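Local coordinates for GDSL-like Lipase (Parabacteroides distasonis, PDB 3P94), which is a serine hydrolase of the GDSL-like lipase family that probably cleaves ester bonds, possibly those of lysophospholipids, at residues 26-31 with 64-69; 31-36 with 49-54; 124-129 with 167-172; 128-133 with 177-182. All coordinates share one frame; numbering follows the deposited sequence. Where two conformers were deposited one is given.

How the contacts relate
Contact 1 is wholly buried and contact 2 partly so. Both are built on neighbouring strands of the parallel sheet, 23-29 and 49-53, share Ser31, and touch through hydrogen bonds such as Arg65 NH1 to Arg52 O; contact 2 is nested in the chain loop that contact 1 closes. Contacts 3 and 4 join loops near the surface, their centres about 17 Å from that of the chain, and share Phe128 and Pro129. Their chemistry follows their place: a selenium and a salt-bridged arginine inside contact 1, carboxylates on backbone in contact 2, exposed cation-pi stacking in contact 3, and aromatic packing on Val181 and on a histidine in contact 4. Ser31 OG, hydrogen-bonded to His182 NE2, ties contacts 1 and 2 to contact 4.

Contact 1: 26-31 with 64-69; sequences VFMGNS and VRFRQD
Arg65 meets Met28 where helix 59-71 packs on strand 23-29 of the flavodoxin-like parallel sheet. The axes of the two short segments come within 10.4 Å and run nearly antiparallel, at 161°, as expected of a helix that returns the chain across a parallel sheet. Arg65 lays one face of its guanidinium against the selenomethionine, with NH2 3.3 Å from Met28 SE. The two side chains slide past each other in opposite directions, and Met28, bent at chi2 and chi3, carries its methyl CE on to within 3.4 Å of Arg65 NH1. Arg65 NH1 also makes a salt bridge one helical turn on, to Asp69 OD2 at 2.8 Å; this bond lies in the guanidinium plane and uses the anti lone pair of the carboxylate oxygen. Hydrogen bonds to Gln57 OE1 and Arg52 O further fix the buried group. Next along the helix, Phe66 turns its ring edge to Met28 CG, CD1 lying 4.5 Å away. Gln68 NE2 reaches Asp69 OD1 from above the carboxylate plane. At Asp69, CB is 3.8 Å from Met28 CE, and the backbone O, buried without a polar partner in the model, lies 3.5 Å from Val26 CG1.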
loop_
_atom_site.group_PDB
_atom_site.type_symbol
_atom_site.label_atom_id
_atom_site.label_comp_id
_atom_site.label_asym_id
_atom_site.label_seq_id
_atom_site.Cartn_x
_atom_site.Cartn_y
_atom_site.Cartn_z
ATOM N N VAL A 26 6.138 9.353 -1.767
ATOM C CA VAL A 26 5.149 9.164 -0.732
ATOM C C VAL A 26 4.751 7.680 -0.723
ATOM O O VAL A 26 4.513 7.109 -1.783
ATOM C CB VAL A 26 3.936 10.108 -0.954
ATOM C CG1 VAL A 26 2.731 9.701 -0.091
ATOM C CG2 VAL A 26 4.328 11.564 -0.692
ATOM N N PHE A 27 4.724 7.060 0.458
ATOM C CA PHE A 27 4.273 5.676 0.625
ATOM C C PHE A 27 2.829 5.722 1.111
ATOM O O PHE A 27 2.564 6.145 2.244
ATOM C CB PHE A 27 5.175 4.888 1.605
ATOM C CG PHE A 27 6.438 4.305 0.998
ATOM C CD1 PHE A 27 7.396 5.128 0.425
ATOM C CD2 PHE A 27 6.684 2.937 1.045
ATOM C CE1 PHE A 27 8.549 4.587 -0.145
ATOM C CE2 PHE A 27 7.850 2.399 0.508
ATOM C CZ PHE A 27 8.781 3.228 -0.075
HETATM N N MSE A 28 1.902 5.339 0.228
HETATM C CA MSE A 28 0.463 5.294 0.502
HETATM C C MSE A 28 0.112 3.846 0.859
HETATM O O MSE A 28 0.491 2.908 0.140
HETATM C CB MSE A 28 -0.299 5.829 -0.751
HETATM C CG MSE A 28 -1.814 5.715 -0.702
HETATM SE SE MSE A 28 -2.613 6.461 0.939
HETATM C CE MSE A 28 -1.846 8.126 0.992
ATOM N N GLY A 29 -0.563 3.663 1.990
ATOM C CA GLY A 29 -0.931 2.326 2.403
ATOM C C GLY A 29 -1.781 2.184 3.645
ATOM O O GLY A 29 -2.335 3.149 4.188
ATOM N N ASN A 30 -1.886 0.939 4.069
ATOM C CA ASN A 30 -2.676 0.475 5.201
ATOM C C ASN A 30 -1.774 0.149 6.408
ATOM O O ASN A 30 -0.763 0.828 6.616
ATOM C CB ASN A 30 -3.493 -0.742 4.758
ATOM C CG ASN A 30 -2.696 -1.842 4.070
ATOM O OD1 ASN A 30 -1.564 -2.202 4.458
ATOM N ND2 ASN A 30 -3.286 -2.416 3.043
ATOM N N SER A 31 -2.151 -0.888 7.195
ATOM C CA SER A 31 -1.429 -1.328 8.395
ATOM C C SER A 31 -0.010 -1.839 8.077
ATOM O O SER A 31 0.884 -1.734 8.922
ATOM C CB SER A 31 -2.225 -2.400 9.137
ATOM O OG SER A 31 -2.794 -3.345 8.243
ATOM N N VAL A 64 -10.126 8.666 -1.212
ATOM C CA VAL A 64 -10.646 9.927 -0.667
ATOM C C VAL A 64 -9.496 10.748 0.006
ATOM O O VAL A 64 -9.413 11.958 -0.190
ATOM C CB VAL A 64 -11.839 9.667 0.289
ATOM C CG1 VAL A 64 -12.206 10.913 1.100
ATOM C CG2 VAL A 64 -13.049 9.179 -0.504
ATOM N N ARG A 65 -8.604 10.083 0.740
ATOM C CA ARG A 65 -7.454 10.692 1.432
ATOM C C ARG A 65 -6.315 11.096 0.460
ATOM O O ARG A 65 -5.453 11.904 0.819
ATOM C CB ARG A 65 -6.925 9.658 2.447
ATOM C CG ARG A 65 -5.878 10.177 3.387
ATOM C CD ARG A 65 -5.695 9.281 4.575
ATOM N NE ARG A 65 -5.275 7.901 4.270
ATOM C CZ ARG A 65 -4.013 7.494 4.155
ATOM N NH1 ARG A 65 -3.019 8.372 4.172
ATOM N NH2 ARG A 65 -3.737 6.208 4.005
ATOM N N PHE A 66 -6.305 10.512 -0.758
ATOM C CA PHE A 66 -5.283 10.671 -1.795
ATOM C C PHE A 66 -4.912 12.119 -2.097
ATOM O O PHE A 66 -3.732 12.410 -2.274
ATOM C CB PHE A 66 -5.724 9.979 -3.102
ATOM C CG PHE A 66 -4.582 9.523 -3.977
ATOM C CD1 PHE A 66 -3.848 8.382 -3.654
ATOM C CD2 PHE A 66 -4.257 10.214 -5.135
ATOM C CE1 PHE A 66 -2.790 7.958 -4.461
ATOM C CE2 PHE A 66 -3.200 9.785 -5.945
ATOM C CZ PHE A 66 -2.479 8.658 -5.603
ATOM N N ARG A 67 -5.904 13.018 -2.183
ATOM C CA ARG A 67 -5.646 14.426 -2.499
ATOM C C ARG A 67 -4.774 15.115 -1.403
ATOM O O ARG A 67 -3.803 15.777 -1.747
ATOM C CB ARG A 67 -6.967 15.173 -2.725
ATOM C CG ARG A 67 -6.815 16.663 -3.026
ATOM C CD ARG A 67 -7.990 17.207 -3.835
ATOM N NE ARG A 67 -8.186 16.450 -5.072
ATOM C CZ ARG A 67 -7.485 16.628 -6.189
ATOM N NH1 ARG A 67 -6.573 17.589 -6.264
ATOM N NH2 ARG A 67 -7.700 15.849 -7.244
ATOM N N GLN A 68 -5.105 14.933 -0.111
ATOM C CA GLN A 68 -4.383 15.558 1.004
ATOM C C GLN A 68 -3.013 14.921 1.253
ATOM O O GLN A 68 -2.030 15.629 1.451
ATOM C CB GLN A 68 -5.226 15.485 2.296
ATOM C CG GLN A 68 -4.530 16.112 3.525
ATOM C CD GLN A 68 -5.205 15.831 4.838
ATOM O OE1 GLN A 68 -6.062 16.599 5.284
ATOM N NE2 GLN A 68 -4.789 14.756 5.507
ATOM N N ASP A 69 -2.963 13.595 1.282
ATOM C CA ASP A 69 -1.749 12.884 1.636
ATOM C C ASP A 69 -0.829 12.513 0.485
ATOM O O ASP A 69 0.269 12.034 0.755
ATOM C CB ASP A 69 -2.131 11.658 2.476
ATOM C CG ASP A 69 -2.576 12.026 3.901
ATOM O OD1 ASP A 69 -2.480 13.220 4.270
ATOM O OD2 ASP A 69 -2.994 11.117 4.646
#

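Contact 2: 31-36 with 49-54; sequences SITDGW and FVDRGI
The carboxylate of Asp34 rests one face on the Gly53-Ile54 peptide: Gly53 O sits over CG at 3.4 Å, and Ile54 CA is 3.6 Å from OD2. Within 49-54, Val50 CG1 covers a face of the Arg52 guanidinium, whose NH1 bonds near its own plane to Asp51 O. With CG anti to the backbone N (chi1 -151°), Asp34 brings OD2 to a hydrogen bond with Ser55 N, while OD1 forms a salt bridge with Arg11. Without the carboxylate, as with an alanine here, Ser55 N and Arg11 would probably lose this partner and the Gly53-Ile54 peptide its cover. Gly53 fits closely under the first turn after Ser31, the probable nucleophile of this SGNH hydrolase: Thr33 CG2 lies 3.6 Å from Gly53 CA, and a side-chain carbon on Gly53 would collide with Thr33 CB and Asp34 N. Gly53 N meets Asp51 OD1 on the anti side, 31° out of the carboxylate plane, closing an Asx turn. A water can donate to Thr33 O (2.7 Å) or Asp51 OD2 (2.6 Å). As Asp34 OD1 and Asp51 OD2 are only 5.2 Å apart, their like charges probably raise each other's proton affinity, an effect the Arg11 salt bridge would partly offset for Asp34.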
loop_
_atom_site.group_PDB
_atom_site.type_symbol
_atom_site.label_atom_id
_atom_site.label_comp_id
_atom_site.label_asym_id
_atom_site.label_seq_id
_atom_site.Cartn_x
_atom_site.Cartn_y
_atom_site.Cartn_z
ATOM N N SER A 31 -2.151 -0.888 7.195
ATOM C CA SER A 31 -1.429 -1.328 8.395
ATOM C C SER A 31 -0.010 -1.839 8.077
ATOM O O SER A 31 0.884 -1.734 8.922
ATOM C CB SER A 31 -2.225 -2.400 9.137
ATOM O OG SER A 31 -2.794 -3.345 8.243
ATOM N N ILE A 32 0.205 -2.376 6.872
ATOM C CA ILE A 32 1.543 -2.856 6.475
ATOM C C ILE A 32 2.492 -1.646 6.328
ATOM O O ILE A 32 3.615 -1.694 6.823
ATOM C CB ILE A 32 1.497 -3.756 5.217
ATOM C CG1 ILE A 32 0.693 -5.046 5.556
ATOM C CG2 ILE A 32 2.911 -4.107 4.746
ATOM C CD1 ILE A 32 0.274 -5.886 4.374
ATOM N N THR A 33 2.024 -0.558 5.712
ATOM C CA THR A 33 2.823 0.661 5.588
ATOM C C THR A 33 2.920 1.326 6.981
ATOM O O THR A 33 3.998 1.758 7.376
ATOM C CB THR A 33 2.234 1.601 4.506
ATOM O OG1 THR A 33 2.167 0.897 3.261
ATOM C CG2 THR A 33 3.070 2.861 4.310
ATOM N N ASP A 34 1.800 1.370 7.728
ATOM C CA ASP A 34 1.757 1.974 9.080
ATOM C C ASP A 34 2.661 1.219 10.110
ATOM O O ASP A 34 3.150 1.824 11.062
ATOM C CB ASP A 34 0.310 2.057 9.605
ATOM C CG ASP A 34 0.031 3.192 10.585
ATOM O OD1 ASP A 34 0.969 3.963 10.895
ATOM O OD2 ASP A 34 -1.133 3.342 10.998
ATOM N N GLY A 35 2.898 -0.072 9.889
ATOM C CA GLY A 35 3.730 -0.886 10.768
ATOM C C GLY A 35 5.217 -0.817 10.476
ATOM O O GLY A 35 6.032 -1.355 11.234
ATOM N N TRP A 36 5.587 -0.156 9.378
ATOM C CA TRP A 36 6.968 -0.056 8.944
ATOM C C TRP A 36 7.804 0.816 9.885
ATOM O O TRP A 36 8.896 0.378 10.252
ATOM C CB TRP A 36 7.060 0.462 7.501
ATOM C CG TRP A 36 8.243 -0.052 6.717
ATOM C CD1 TRP A 36 9.499 -0.317 7.189
ATOM C CD2 TRP A 36 8.272 -0.340 5.315
ATOM N NE1 TRP A 36 10.292 -0.797 6.175
ATOM C CE2 TRP A 36 9.562 -0.826 5.012
ATOM C CE3 TRP A 36 7.308 -0.297 4.292
ATOM C CZ2 TRP A 36 9.923 -1.242 3.718
ATOM C CZ3 TRP A 36 7.670 -0.682 3.003
ATOM C CH2 TRP A 36 8.963 -1.136 2.723
ATOM N N PHE A 49 11.697 9.567 2.211
ATOM C CA PHE A 49 10.369 9.073 1.852
ATOM C C PHE A 49 9.353 9.628 2.843
ATOM O O PHE A 49 9.693 9.850 4.010
ATOM C CB PHE A 49 10.313 7.527 1.832
ATOM C CG PHE A 49 11.214 6.796 0.858
ATOM C CD1 PHE A 49 11.663 7.415 -0.306
ATOM C CD2 PHE A 49 11.564 5.467 1.075
ATOM C CE1 PHE A 49 12.473 6.727 -1.216
ATOM C CE2 PHE A 49 12.365 4.776 0.157
ATOM C CZ PHE A 49 12.819 5.413 -0.978
ATOM N N VAL A 50 8.117 9.846 2.385
ATOM C CA VAL A 50 7.040 10.356 3.231
ATOM C C VAL A 50 6.113 9.179 3.536
ATOM O O VAL A 50 5.558 8.590 2.614
ATOM C CB VAL A 50 6.295 11.558 2.587
ATOM C CG1 VAL A 50 5.118 12.003 3.445
ATOM C CG2 VAL A 50 7.240 12.724 2.346
ATOM N N ASP A 51 5.965 8.832 4.818
ATOM C CA ASP A 51 5.136 7.709 5.261
ATOM C C ASP A 51 3.697 8.187 5.481
ATOM O O ASP A 51 3.440 9.027 6.342
ATOM C CB ASP A 51 5.752 7.095 6.544
ATOM C CG ASP A 51 4.904 6.094 7.319
ATOM O OD1 ASP A 51 3.936 5.527 6.721
ATOM O OD2 ASP A 51 5.228 5.839 8.509
ATOM N N ARG A 52 2.766 7.662 4.685
ATOM C CA ARG A 52 1.358 8.029 4.794
ATOM C C ARG A 52 0.466 6.778 4.922
ATOM O O ARG A 52 -0.684 6.777 4.479
ATOM C CB ARG A 52 0.930 8.942 3.619
ATOM C CG ARG A 52 1.510 10.380 3.683
ATOM C CD ARG A 52 0.981 11.141 4.902
ATOM N NE ARG A 52 1.534 12.485 5.072
ATOM C CZ ARG A 52 2.579 12.777 5.838
ATOM N NH1 ARG A 52 3.227 11.820 6.486
ATOM N NH2 ARG A 52 2.994 14.029 5.954
ATOM N N GLY A 53 0.987 5.747 5.594
ATOM C CA GLY A 53 0.229 4.529 5.868
ATOM C C GLY A 53 -0.721 4.726 7.034
ATOM O O GLY A 53 -0.374 5.421 7.988
ATOM N N ILE A 54 -1.944 4.180 6.953
ATOM C CA ILE A 54 -2.925 4.271 8.054
ATOM C C ILE A 54 -3.538 2.897 8.291
ATOM O O ILE A 54 -4.219 2.360 7.403
ATOM C CB ILE A 54 -4.030 5.348 7.854
ATOM C CG1 ILE A 54 -3.431 6.773 7.809
ATOM C CG2 ILE A 54 -5.063 5.264 9.011
ATOM C CD1 ILE A 54 -4.452 7.927 7.619
HETATM O O HOH W 1 4.952 3.341 9.325
#

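Contact 3: 124-129 with 167-172; sequences PAYDFP and DERNGL
Tyr126 and Arg169 stack where two loops meet at the rim of the SGNH-hydrolase fold, the first following strand 116-120 and the second leading from helix 161-165 toward helix 185-202. The second loop contains a type I beta turn from Asp167 to Asn170 that includes an Asx turn. Asp167 OD1 accepts from both Arg169 N (3.1 Å) and Gly171 N (2.9 Å), which approach from opposite faces of the carboxylate plane, so that one oxygen holds two backbone N-H groups at the turn. Arg169 leaves this turn with CG between its backbone N and carbonyl carbon (chi1 59°), and from CG to NE it runs extended across the tyrosine. Its CD stands over the centre of the Tyr126 ring, 3.8 Å from the centroid, a CH-pi contact. Beyond it the guanidinium lies flat on the ring, centres 4.1 Å apart and planes 13° apart. The cation-pi contact is off-centre, because CZ lies 32° from the ring normal, and NH1 ends over the face, with CE2 its nearest ring atom.

Deeper in, Gly171 passes so close to Tyr126 that a side-chain carbon on it would clash with the tyrosine CB. A water accepts from Tyr126 N (2.9 Å) and Leu172 N (3.1 Å), joining the two backbones. The side chains of Pro124 and Leu172 cross at about a right angle, and Pro124 O is 3.4 Å from Leu172 CG.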
loop_
_atom_site.group_PDB
_atom_site.type_symbol
_atom_site.label_atom_id
_atom_site.label_comp_id
_atom_site.label_asym_id
_atom_site.label_seq_id
_atom_site.Cartn_x
_atom_site.Cartn_y
_atom_site.Cartn_z
ATOM N N PRO A 124 1.157 -11.791 0.483
ATOM C CA PRO A 124 0.448 -13.064 0.700
ATOM C C PRO A 124 -0.266 -13.059 2.056
ATOM O O PRO A 124 0.206 -12.431 3.004
ATOM C CB PRO A 124 1.570 -14.108 0.682
ATOM C CG PRO A 124 2.745 -13.436 0.105
ATOM C CD PRO A 124 2.620 -11.995 0.421
ATOM N N ALA A 125 -1.439 -13.685 2.116
ATOM C CA ALA A 125 -2.230 -13.840 3.334
ATOM C C ALA A 125 -3.074 -15.081 3.193
ATOM O O ALA A 125 -3.840 -15.198 2.237
ATOM C CB ALA A 125 -3.098 -12.621 3.601
ATOM N N TYR A 126 -2.920 -16.016 4.128
ATOM C CA TYR A 126 -3.679 -17.267 4.116
ATOM C C TYR A 126 -4.971 -17.134 4.928
ATOM O O TYR A 126 -5.961 -17.798 4.615
ATOM C CB TYR A 126 -2.815 -18.412 4.666
ATOM C CG TYR A 126 -3.505 -19.757 4.655
ATOM C CD1 TYR A 126 -3.712 -20.447 3.463
ATOM C CD2 TYR A 126 -3.915 -20.362 5.841
ATOM C CE1 TYR A 126 -4.329 -21.695 3.450
ATOM C CE2 TYR A 126 -4.530 -21.608 5.842
ATOM C CZ TYR A 126 -4.734 -22.273 4.643
ATOM O OH TYR A 126 -5.346 -23.499 4.632
ATOM N N ASP A 127 -4.951 -16.295 5.984
ATOM C CA ASP A 127 -6.103 -16.082 6.868
ATOM C C ASP A 127 -5.960 -14.787 7.661
ATOM O O ASP A 127 -4.835 -14.339 7.930
ATOM C CB ASP A 127 -6.241 -17.280 7.835
ATOM C CG ASP A 127 -7.526 -17.304 8.640
ATOM O OD1 ASP A 127 -8.610 -17.263 8.022
ATOM O OD2 ASP A 127 -7.447 -17.366 9.894
ATOM N N PHE A 128 -7.097 -14.183 8.021
ATOM C CA PHE A 128 -7.142 -12.975 8.840
ATOM C C PHE A 128 -7.531 -13.376 10.253
ATOM O O PHE A 128 -8.679 -13.758 10.463
ATOM C CB PHE A 128 -8.135 -11.947 8.275
ATOM C CG PHE A 128 -7.927 -11.544 6.848
ATOM C CD1 PHE A 128 -6.741 -10.964 6.448
ATOM C CD2 PHE A 128 -8.951 -11.676 5.921
ATOM C CE1 PHE A 128 -6.559 -10.570 5.138
ATOM C CE2 PHE A 128 -8.777 -11.272 4.611
ATOM C CZ PHE A 128 -7.586 -10.703 4.229
ATOM N N PRO A 129 -6.614 -13.377 11.237
ATOM C CA PRO A 129 -7.011 -13.800 12.594
ATOM C C PRO A 129 -8.181 -12.975 13.164
ATOM O O PRO A 129 -9.012 -13.522 13.888
ATOM C CB PRO A 129 -5.731 -13.599 13.410
ATOM C CG PRO A 129 -4.619 -13.663 12.396
ATOM C CD PRO A 129 -5.187 -12.995 11.183
ATOM N N ASP A 167 4.700 -18.541 0.903
ATOM C CA ASP A 167 5.017 -19.926 1.257
ATOM C C ASP A 167 4.204 -20.827 0.310
ATOM O O ASP A 167 3.572 -20.307 -0.622
ATOM C CB ASP A 167 4.759 -20.228 2.755
ATOM C CG ASP A 167 3.337 -20.015 3.253
ATOM O OD1 ASP A 167 2.412 -19.918 2.412
ATOM O OD2 ASP A 167 3.145 -19.971 4.482
ATOM N N GLU A 168 4.209 -22.155 0.560
ATOM C CA GLU A 168 3.525 -23.167 -0.259
ATOM C C GLU A 168 1.988 -22.997 -0.311
ATOM O O GLU A 168 1.359 -23.492 -1.247
ATOM C CB GLU A 168 3.869 -24.576 0.251
ATOM C CG GLU A 168 5.304 -24.999 -0.011
ATOM C CD GLU A 168 5.560 -25.586 -1.385
ATOM O OE1 GLU A 168 5.660 -24.805 -2.359
ATOM O OE2 GLU A 168 5.680 -26.828 -1.483
ATOM N N ARG A 169 1.376 -22.330 0.686
ATOM C CA ARG A 169 -0.083 -22.151 0.711
ATOM C C ARG A 169 -0.486 -20.707 0.365
ATOM O O ARG A 169 -1.632 -20.313 0.605
ATOM C CB ARG A 169 -0.671 -22.601 2.068
ATOM C CG ARG A 169 -0.132 -21.863 3.283
ATOM C CD ARG A 169 -0.634 -22.470 4.576
ATOM N NE ARG A 169 -0.348 -21.581 5.702
ATOM C CZ ARG A 169 -0.831 -21.729 6.930
ATOM N NH1 ARG A 169 -1.641 -22.743 7.216
ATOM N NH2 ARG A 169 -0.512 -20.864 7.882
ATOM N N ASN A 170 0.452 -19.943 -0.240
ATOM C CA ASN A 170 0.287 -18.536 -0.675
ATOM C C ASN A 170 -0.050 -17.598 0.494
ATOM O O ASN A 170 -0.790 -16.622 0.342
ATOM C CB ASN A 170 -0.737 -18.407 -1.808
ATOM C CG ASN A 170 -0.246 -19.069 -3.058
ATOM O OD1 ASN A 170 0.862 -18.804 -3.526
ATOM N ND2 ASN A 170 -1.045 -19.954 -3.615
ATOM N N GLY A 171 0.541 -17.902 1.640
ATOM C CA GLY A 171 0.446 -17.097 2.846
ATOM C C GLY A 171 1.829 -16.614 3.217
ATOM O O GLY A 171 2.783 -16.817 2.450
ATOM N N LEU A 172 1.954 -15.966 4.380
ATOM C CA LEU A 172 3.253 -15.516 4.881
ATOM C C LEU A 172 3.793 -16.520 5.905
ATOM O O LEU A 172 3.059 -16.906 6.806
ATOM C CB LEU A 172 3.170 -14.114 5.518
ATOM C CG LEU A 172 3.181 -12.921 4.581
ATOM C CD1 LEU A 172 2.796 -11.665 5.312
ATOM C CD2 LEU A 172 4.547 -12.730 3.937
HETATM O O HOH W 2 -0.682 -15.980 5.945
#

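Contact 4: 128-133 with 177-182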
loop_
_atom_site.group_PDB
_atom_site.type_symbol
_atom_site.label_atom_id
_atom_site.label_comp_id
_atom_site.label_asym_id
_atom_site.label_seq_id
_atom_site.Cartn_x
_atom_site.Cartn_y
_atom_site.Cartn_z
ATOM N N PHE A 128 -7.097 -14.183 8.021
ATOM C CA PHE A 128 -7.142 -12.975 8.840
ATOM C C PHE A 128 -7.531 -13.376 10.253
ATOM O O PHE A 128 -8.679 -13.758 10.463
ATOM C CB PHE A 128 -8.135 -11.947 8.275
ATOM C CG PHE A 128 -7.927 -11.544 6.848
ATOM C CD1 PHE A 128 -6.741 -10.964 6.448
ATOM C CD2 PHE A 128 -8.951 -11.676 5.921
ATOM C CE1 PHE A 128 -6.559 -10.570 5.138
ATOM C CE2 PHE A 128 -8.777 -11.272 4.611
ATOM C CZ PHE A 128 -7.586 -10.703 4.229
ATOM N N PRO A 129 -6.614 -13.377 11.237
ATOM C CA PRO A 129 -7.011 -13.800 12.594
ATOM C C PRO A 129 -8.181 -12.975 13.164
ATOM O O PRO A 129 -9.012 -13.522 13.888
ATOM C CB PRO A 129 -5.731 -13.599 13.410
ATOM C CG PRO A 129 -4.619 -13.663 12.396
ATOM C CD PRO A 129 -5.187 -12.995 11.183
ATOM N N TRP A 130 -8.241 -11.673 12.782
ATOM C CA TRP A 130 -9.252 -10.689 13.190
ATOM C C TRP A 130 -10.572 -10.850 12.400
ATOM O O TRP A 130 -11.607 -10.342 12.840
ATOM C CB TRP A 130 -8.706 -9.243 13.067
ATOM C CG TRP A 130 -8.638 -8.666 11.678
ATOM C CD1 TRP A 130 -9.601 -7.933 11.046
ATOM C CD2 TRP A 130 -7.517 -8.710 10.783
ATOM N NE1 TRP A 130 -9.168 -7.559 9.795
ATOM C CE2 TRP A 130 -7.889 -8.017 9.609
ATOM C CE3 TRP A 130 -6.237 -9.289 10.851
ATOM C CZ2 TRP A 130 -7.028 -7.888 8.511
ATOM C CZ3 TRP A 130 -5.382 -9.151 9.769
ATOM C CH2 TRP A 130 -5.776 -8.456 8.617
ATOM N N ARG A 131 -10.542 -11.541 11.235
ATOM C CA ARG A 131 -11.723 -11.797 10.391
ATOM C C ARG A 131 -11.624 -13.249 9.836
ATOM O O ARG A 131 -11.286 -13.444 8.668
ATOM C CB ARG A 131 -11.836 -10.740 9.275
ATOM C CG ARG A 131 -13.228 -10.658 8.632
ATOM C CD ARG A 131 -14.072 -9.509 9.169
ATOM N NE ARG A 131 -13.459 -8.211 8.882
ATOM C CZ ARG A 131 -13.578 -7.133 9.649
ATOM N NH1 ARG A 131 -14.303 -7.177 10.761
ATOM N NH2 ARG A 131 -12.971 -6.006 9.316
ATOM N N PRO A 132 -11.826 -14.282 10.687
ATOM C CA PRO A 132 -11.639 -15.674 10.228
ATOM C C PRO A 132 -12.574 -16.155 9.110
ATOM O O PRO A 132 -13.667 -15.620 8.924
ATOM C CB PRO A 132 -11.881 -16.494 11.503
ATOM C CG PRO A 132 -12.704 -15.614 12.372
ATOM C CD PRO A 132 -12.185 -14.240 12.121
ATOM N N GLY A 133 -12.115 -17.183 8.396
ATOM C CA GLY A 133 -12.826 -17.866 7.315
ATOM C C GLY A 133 -13.062 -17.081 6.044
ATOM O O GLY A 133 -14.002 -17.387 5.313
ATOM N N SER A 177 6.147 -13.035 9.412
ATOM C CA SER A 177 4.929 -12.423 9.947
ATOM C C SER A 177 4.443 -13.108 11.212
ATOM O O SER A 177 4.432 -14.335 11.274
ATOM C CB SER A 177 3.826 -12.486 8.891
ATOM O OG SER A 177 2.640 -11.812 9.276
ATOM N N LYS A 178 4.001 -12.318 12.211
ATOM C CA LYS A 178 3.467 -12.882 13.457
ATOM C C LYS A 178 2.000 -13.320 13.299
ATOM O O LYS A 178 1.616 -14.336 13.881
ATOM C CB LYS A 178 3.600 -11.901 14.625
ATOM C CG LYS A 178 4.983 -11.919 15.278
ATOM C CD LYS A 178 4.921 -11.598 16.773
ATOM C CE LYS A 178 4.591 -12.810 17.621
ATOM N NZ LYS A 178 3.500 -12.516 18.581
ATOM N N ASP A 179 1.190 -12.577 12.504
ATOM C CA ASP A 179 -0.217 -12.916 12.304
ATOM C C ASP A 179 -0.486 -13.534 10.910
ATOM O O ASP A 179 -1.649 -13.805 10.575
ATOM C CB ASP A 179 -1.117 -11.668 12.519
ATOM C CG ASP A 179 -0.896 -10.521 11.542
ATOM O OD1 ASP A 179 0.128 -10.538 10.814
ATOM O OD2 ASP A 179 -1.726 -9.593 11.525
ATOM N N GLY A 180 0.572 -13.706 10.112
ATOM C CA GLY A 180 0.473 -14.228 8.750
ATOM C C GLY A 180 -0.015 -13.212 7.722
ATOM O O GLY A 180 -0.319 -13.588 6.591
ATOM N N VAL A 181 -0.104 -11.911 8.098
ATOM C CA VAL A 181 -0.569 -10.816 7.226
ATOM C C VAL A 181 0.415 -9.614 7.297
ATOM O O VAL A 181 0.805 -9.063 6.256
ATOM C CB VAL A 181 -2.028 -10.346 7.565
ATOM C CG1 VAL A 181 -2.516 -9.266 6.590
ATOM C CG2 VAL A 181 -3.013 -11.509 7.581
ATOM N N HIS A 182 0.768 -9.193 8.526
ATOM C CA HIS A 182 1.638 -8.044 8.774
ATOM C C HIS A 182 3.056 -8.502 9.045
ATOM O O HIS A 182 3.307 -9.403 9.856
ATOM C CB HIS A 182 1.078 -7.184 9.895
ATOM C CG HIS A 182 -0.302 -6.742 9.555
ATOM N ND1 HIS A 182 -1.395 -7.514 9.881
ATOM C CD2 HIS A 182 -0.705 -5.717 8.776
ATOM C CE1 HIS A 182 -2.432 -6.919 9.319
ATOM N NE2 HIS A 182 -2.066 -5.818 8.667
#
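A type I beta turn from Phe128 to Arg131, closed by Arg131 N to Phe128 O, faces the loop 177-182 with the CA atoms of Pro129 and Asp179 6.9 Å apart. Trp130 is modelled in two conformers; in the one described, CG lies between the backbone N and the carbonyl carbon (chi1 77°), and Phe128 CB lies over the centre of one indole face. Its six-membered end reaches across to the other loop: CH2 is 3.9 Å from Val181 CG1, which sits at the indole edge, and CZ3 is 3.7 Å from CE1 at the edge of the His182 ring. The two ring planes are oblique, at 42°. Phe128 CD1 meets the other methyl, Val181 CG2, at 3.9 Å.

Asp179 and His182 are spaced as in the Asp-X-X-His motif of SGNH hydrolases, and with Ser31, whose OG is hydrogen-bonded to His182 NE2, they probably form the catalytic triad. His182 ND1 donates to Asp179 OD2 at 2.7 Å, nearly straight at 167°, in the imidazole plane and onto the syn lone pair. Asp179 OD1 is gripped twice, by His182 N (2.7 Å) on its own syn lone pair and by Val181 N from above the carboxylate plane. Putting an alanine at Asp179 would probably leave His182 ND1 and both backbone N-H groups without this acceptor and the imidazole freer to turn. At the exposed Pro129, CG packs 3.5 Å from Asp179 O, its ring crossing the aspartate side chain at about a right angle.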